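LYND (Lyngbya aestuarii, PDB 4V1T) is a YcaO-family cyclodehydratase that probably uses ATP and magnesium to turn cysteine residues of peptide substrates into thiazolines during cyanobactin biosynthesis. Local coordinates at residues B[326-334]-B[536-544]. Residues are numbered along the deposited sequence; the frame is centred on the assembly and turned at random.
Sequences EPLKLESRP and NTLEEAILQ. With ADP (adenosine-5'-diphosphate), chain L.
Both side chains bend at chi2, Arg333 at -65° and Glu539 at -81°, and they cross at about a right angle, with NE of the arginine against one carboxylate oxygen. The bond from Arg333 NE to Glu539 OE2 is 3.0 Å long and nearly straight. It lies almost in the guanidinium plane, yet reaches the oxygen from well above the carboxylate plane; the two flat groups are turned 57° apart. The other oxygen accepts from the main chain: Glu331 N lies 3.3 Å from Glu539 OE1, again above the carboxylate plane. With one bond on each oxygen, this buried carboxylate is restrained against rotation about its last torsion. The methyl CG2 of Thr537 packs over one guanidinium face, 3.8 Å from Arg333 CD. Glu331 adds a longer, purely electrostatic pairing, its OE2 3.5 Å from Arg333 NH2 and out of the guanidinium plane. The arginine's charge should offset the cost of burying Glu539, though it also serves this second acid.

Next to this network, toward Leu328 and Ile542, the contact turns apolar. Leu330 CD1 approaches Ile542 CD1 at 4.2 Å, while Leu328 reaches the same methyl more loosely and Leu330 CD2 lies beside Leu538 CB. Helix 697-710 contributes Tyr698 to the surroundings of Leu330, and Asp696 accepts hydrogen bonds from Arg333 N and Ser332 OG.

Thr537 also N-caps helix 538-561, its OG1 accepting from Glu540 N at 3.0 Å. One residue earlier, Asn536 ND2 donates to the syn lone pair of Glu540 OE2 and, weakly, to ADP N1. An irregular loop is therefore salt-bridged to the first turn of a capped helix, beside the adenine end of the nucleotide pocket in the YcaO domain.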
loop_
_atom_site.group_PDB
_atom_site.type_symbol
_atom_site.label_atom_id
_atom_site.label_comp_id
_atom_site.label_asym_id
_atom_site.label_seq_id
_atom_site.Cartn_x
_atom_site.Cartn_y
_atom_site.Cartn_z
ATOM N N GLU B 326 38.612 3.937 7.736
ATOM C CA GLU B 326 38.877 3.816 6.307
ATOM C C GLU B 326 38.500 5.128 5.619
ATOM O O GLU B 326 37.590 5.819 6.067
ATOM C CB GLU B 326 38.082 2.653 5.720
ATOM C CG GLU B 326 38.527 1.282 6.205
ATOM C CD GLU B 326 37.650 0.159 5.677
ATOM O OE1 GLU B 326 36.530 0.443 5.178
ATOM O OE2 GLU B 326 38.084 -1.012 5.764
ATOM N N PRO B 327 39.208 5.491 4.542
ATOM C CA PRO B 327 38.853 6.742 3.857
ATOM C C PRO B 327 37.491 6.678 3.168
ATOM O O PRO B 327 36.922 5.594 3.041
ATOM C CB PRO B 327 39.980 6.914 2.838
ATOM C CG PRO B 327 40.516 5.543 2.626
ATOM C CD PRO B 327 40.382 4.842 3.937
ATOM N N LEU B 328 36.991 7.830 2.720
ATOM C CA LEU B 328 35.650 7.920 2.127
ATOM C C LEU B 328 35.658 7.800 0.601
ATOM O O LEU B 328 36.251 8.630 -0.092
ATOM C CB LEU B 328 34.999 9.243 2.518
ATOM C CG LEU B 328 33.591 9.161 3.093
ATOM C CD1 LEU B 328 33.589 8.426 4.427
ATOM C CD2 LEU B 328 33.038 10.567 3.264
ATOM N N LYS B 329 34.979 6.776 0.090
ATOM C CA LYS B 329 34.845 6.567 -1.350
ATOM C C LYS B 329 33.700 7.397 -1.924
ATOM O O LYS B 329 32.542 6.965 -1.891
ATOM C CB LYS B 329 34.585 5.092 -1.659
ATOM C CG LYS B 329 35.706 4.141 -1.277
ATOM C CD LYS B 329 35.322 2.717 -1.650
ATOM C CE LYS B 329 36.410 1.719 -1.284
ATOM N NZ LYS B 329 35.995 0.325 -1.619
ATOM N N LEU B 330 34.020 8.580 -2.442
ATOM C CA LEU B 330 33.024 9.408 -3.121
ATOM C C LEU B 330 33.187 9.295 -4.633
ATOM O O LEU B 330 34.292 9.149 -5.137
ATOM C CB LEU B 330 33.124 10.866 -2.680
ATOM C CG LEU B 330 32.768 11.210 -1.224
ATOM C CD1 LEU B 330 32.256 12.644 -1.135
ATOM C CD2 LEU B 330 31.744 10.252 -0.618
ATOM N N GLU B 331 32.069 9.361 -5.345
ATOM C CA GLU B 331 32.057 9.134 -6.781
ATOM C C GLU B 331 30.855 9.812 -7.424
ATOM O O GLU B 331 29.929 10.225 -6.735
ATOM C CB GLU B 331 32.028 7.631 -7.071
ATOM C CG GLU B 331 30.905 6.890 -6.359
ATOM C CD GLU B 331 30.975 5.392 -6.569
ATOM O OE1 GLU B 331 31.732 4.722 -5.833
ATOM O OE2 GLU B 331 30.278 4.881 -7.469
ATOM N N SER B 332 30.877 9.897 -8.748
ATOM C CA SER B 332 29.839 10.563 -9.521
ATOM C C SER B 332 28.464 9.915 -9.353
ATOM O O SER B 332 28.285 8.720 -9.600
ATOM C CB SER B 332 30.222 10.560 -11.006
ATOM O OG SER B 332 29.134 10.972 -11.814
ATOM N N ARG B 333 27.497 10.727 -8.939
ATOM C CA ARG B 333 26.103 10.299 -8.831
ATOM C C ARG B 333 25.229 11.201 -9.697
ATOM O O ARG B 333 24.867 12.300 -9.285
ATOM C CB ARG B 333 25.639 10.338 -7.374
ATOM C CG ARG B 333 26.387 9.387 -6.450
ATOM C CD ARG B 333 26.140 7.933 -6.796
ATOM N NE ARG B 333 26.831 7.025 -5.881
ATOM C CZ ARG B 333 26.942 5.715 -6.068
ATOM N NH1 ARG B 333 26.412 5.142 -7.139
ATOM N NH2 ARG B 333 27.588 4.975 -5.180
ATOM N N PRO B 334 24.912 10.754 -10.924
ATOM C CA PRO B 334 24.074 11.570 -11.808
ATOM C C PRO B 334 22.639 11.740 -11.295
ATOM O O PRO B 334 21.992 10.761 -10.925
ATOM C CB PRO B 334 24.087 10.788 -13.133
ATOM C CG PRO B 334 25.318 9.945 -13.074
ATOM C CD PRO B 334 25.472 9.583 -11.624
ATOM N N ASN B 536 19.843 8.090 -0.744
ATOM C CA ASN B 536 20.021 6.848 -1.466
ATOM C C ASN B 536 21.493 6.546 -1.697
ATOM O O ASN B 536 21.868 5.400 -1.934
ATOM C CB ASN B 536 19.261 6.898 -2.792
ATOM C CG ASN B 536 17.764 7.039 -2.590
ATOM O OD1 ASN B 536 17.057 6.052 -2.399
ATOM N ND2 ASN B 536 17.274 8.274 -2.627
ATOM N N THR B 537 22.318 7.588 -1.630
ATOM C CA THR B 537 23.761 7.451 -1.723
ATOM C C THR B 537 24.408 8.310 -0.642
ATOM O O THR B 537 23.754 9.168 -0.061
ATOM C CB THR B 537 24.289 7.895 -3.093
ATOM O OG1 THR B 537 24.267 9.325 -3.168
ATOM C CG2 THR B 537 23.449 7.320 -4.229
ATOM N N LEU B 538 25.691 8.086 -0.390
ATOM C CA LEU B 538 26.437 8.884 0.574
ATOM C C LEU B 538 26.459 10.343 0.167
ATOM O O LEU B 538 26.242 11.222 0.986
ATOM C CB LEU B 538 27.883 8.382 0.712
ATOM C CG LEU B 538 28.162 7.257 1.704
ATOM C CD1 LEU B 538 29.628 6.857 1.612
ATOM C CD2 LEU B 538 27.795 7.663 3.128
ATOM N N GLU B 539 26.737 10.595 -1.108
ATOM C CA GLU B 539 26.913 11.972 -1.575
ATOM C C GLU B 539 25.581 12.712 -1.567
ATOM O O GLU B 539 25.543 13.932 -1.442
ATOM C CB GLU B 539 27.573 12.024 -2.961
ATOM C CG GLU B 539 27.332 10.827 -3.863
ATOM C CD GLU B 539 28.235 9.643 -3.555
ATOM O OE1 GLU B 539 29.457 9.837 -3.461
ATOM O OE2 GLU B 539 27.710 8.519 -3.400
ATOM N N GLU B 540 24.492 11.964 -1.694
ATOM C CA GLU B 540 23.151 12.530 -1.614
ATOM C C GLU B 540 22.872 12.981 -0.193
ATOM O O GLU B 540 22.340 14.069 0.045
ATOM C CB GLU B 540 22.118 11.485 -2.039
ATOM C CG GLU B 540 20.860 12.042 -2.674
ATOM C CD GLU B 540 19.919 10.936 -3.137
ATOM O OE1 GLU B 540 20.143 10.383 -4.236
ATOM O OE2 GLU B 540 18.974 10.601 -2.384
ATOM N N ALA B 541 23.234 12.134 0.756
ATOM C CA ALA B 541 23.024 12.427 2.162
ATOM C C ALA B 541 23.916 13.578 2.637
ATOM O O ALA B 541 23.484 14.421 3.427
ATOM C CB ALA B 541 23.273 11.179 2.992
ATOM N N ILE B 542 25.158 13.601 2.162
ATOM C CA ILE B 542 26.091 14.666 2.508
ATOM C C ILE B 542 25.597 16.020 2.007
ATOM O O ILE B 542 25.668 17.005 2.726
ATOM C CB ILE B 542 27.492 14.387 1.931
ATOM C CG1 ILE B 542 28.125 13.198 2.655
ATOM C CG2 ILE B 542 28.392 15.615 2.076
ATOM C CD1 ILE B 542 29.411 12.706 2.021
ATOM N N LEU B 543 25.118 16.056 0.765
ATOM C CA LEU B 543 24.610 17.286 0.175
ATOM C C LEU B 543 23.467 17.861 1.011
ATOM O O LEU B 543 23.452 19.045 1.339
ATOM C CB LEU B 543 24.118 17.041 -1.252
ATOM C CG LEU B 543 23.583 18.266 -2.000
ATOM C CD1 LEU B 543 24.627 19.370 -2.071
ATOM C CD2 LEU B 543 23.132 17.878 -3.398
ATOM N N GLN B 544 22.506 17.014 1.348
ATOM C CA GLN B 544 21.375 17.447 2.143
ATOM C C GLN B 544 21.830 17.913 3.522
ATOM O O GLN B 544 21.352 18.926 4.024
ATOM C CB GLN B 544 20.344 16.323 2.272
ATOM C CG GLN B 544 19.061 16.734 2.977
ATOM C CD GLN B 544 18.299 17.802 2.221
ATOM O OE1 GLN B 544 17.868 17.585 1.085
ATOM N NE2 GLN B 544 18.134 18.974 2.848
HETATM P PB ADP L . 14.185 18.014 6.997
HETATM O O1B ADP L . 15.627 17.927 7.426
HETATM O O2B ADP L . 13.678 19.419 6.848
HETATM O O3B ADP L . 13.291 17.114 7.795
HETATM P PA ADP L . 13.129 16.535 4.726
HETATM O O1A ADP L . 13.072 16.958 3.281
HETATM O O2A ADP L . 11.841 16.476 5.526
HETATM O O3A ADP L . 14.241 17.435 5.485
HETATM O "O5'" ADP L . 13.815 15.092 4.778
HETATM C "C5'" ADP L . 13.811 14.320 5.963
HETATM C "C4'" ADP L . 14.913 13.280 5.848
HETATM O "O4'" ADP L . 14.581 12.315 4.852
HETATM C "C3'" ADP L . 16.227 13.900 5.408
HETATM O "O3'" ADP L . 17.282 13.224 6.079
HETATM C "C2'" ADP L . 16.332 13.631 3.926
HETATM O "O2'" ADP L . 17.680 13.413 3.501
HETATM C "C1'" ADP L . 15.514 12.363 3.771
HETATM N N9 ADP L . 14.820 12.334 2.463
HETATM C C8 ADP L . 13.850 13.175 2.045
HETATM N N7 ADP L . 13.434 12.840 0.799
HETATM C C5 ADP L . 14.141 11.768 0.413
HETATM C C6 ADP L . 14.200 10.915 -0.791
HETATM N N6 ADP L . 13.381 11.183 -1.833
HETATM N N1 ADP L . 15.082 9.893 -0.805
HETATM C C2 ADP L . 15.892 9.637 0.238
HETATM N N3 ADP L . 15.889 10.376 1.368
HETATM C C4 ADP L . 15.057 11.435 1.511
#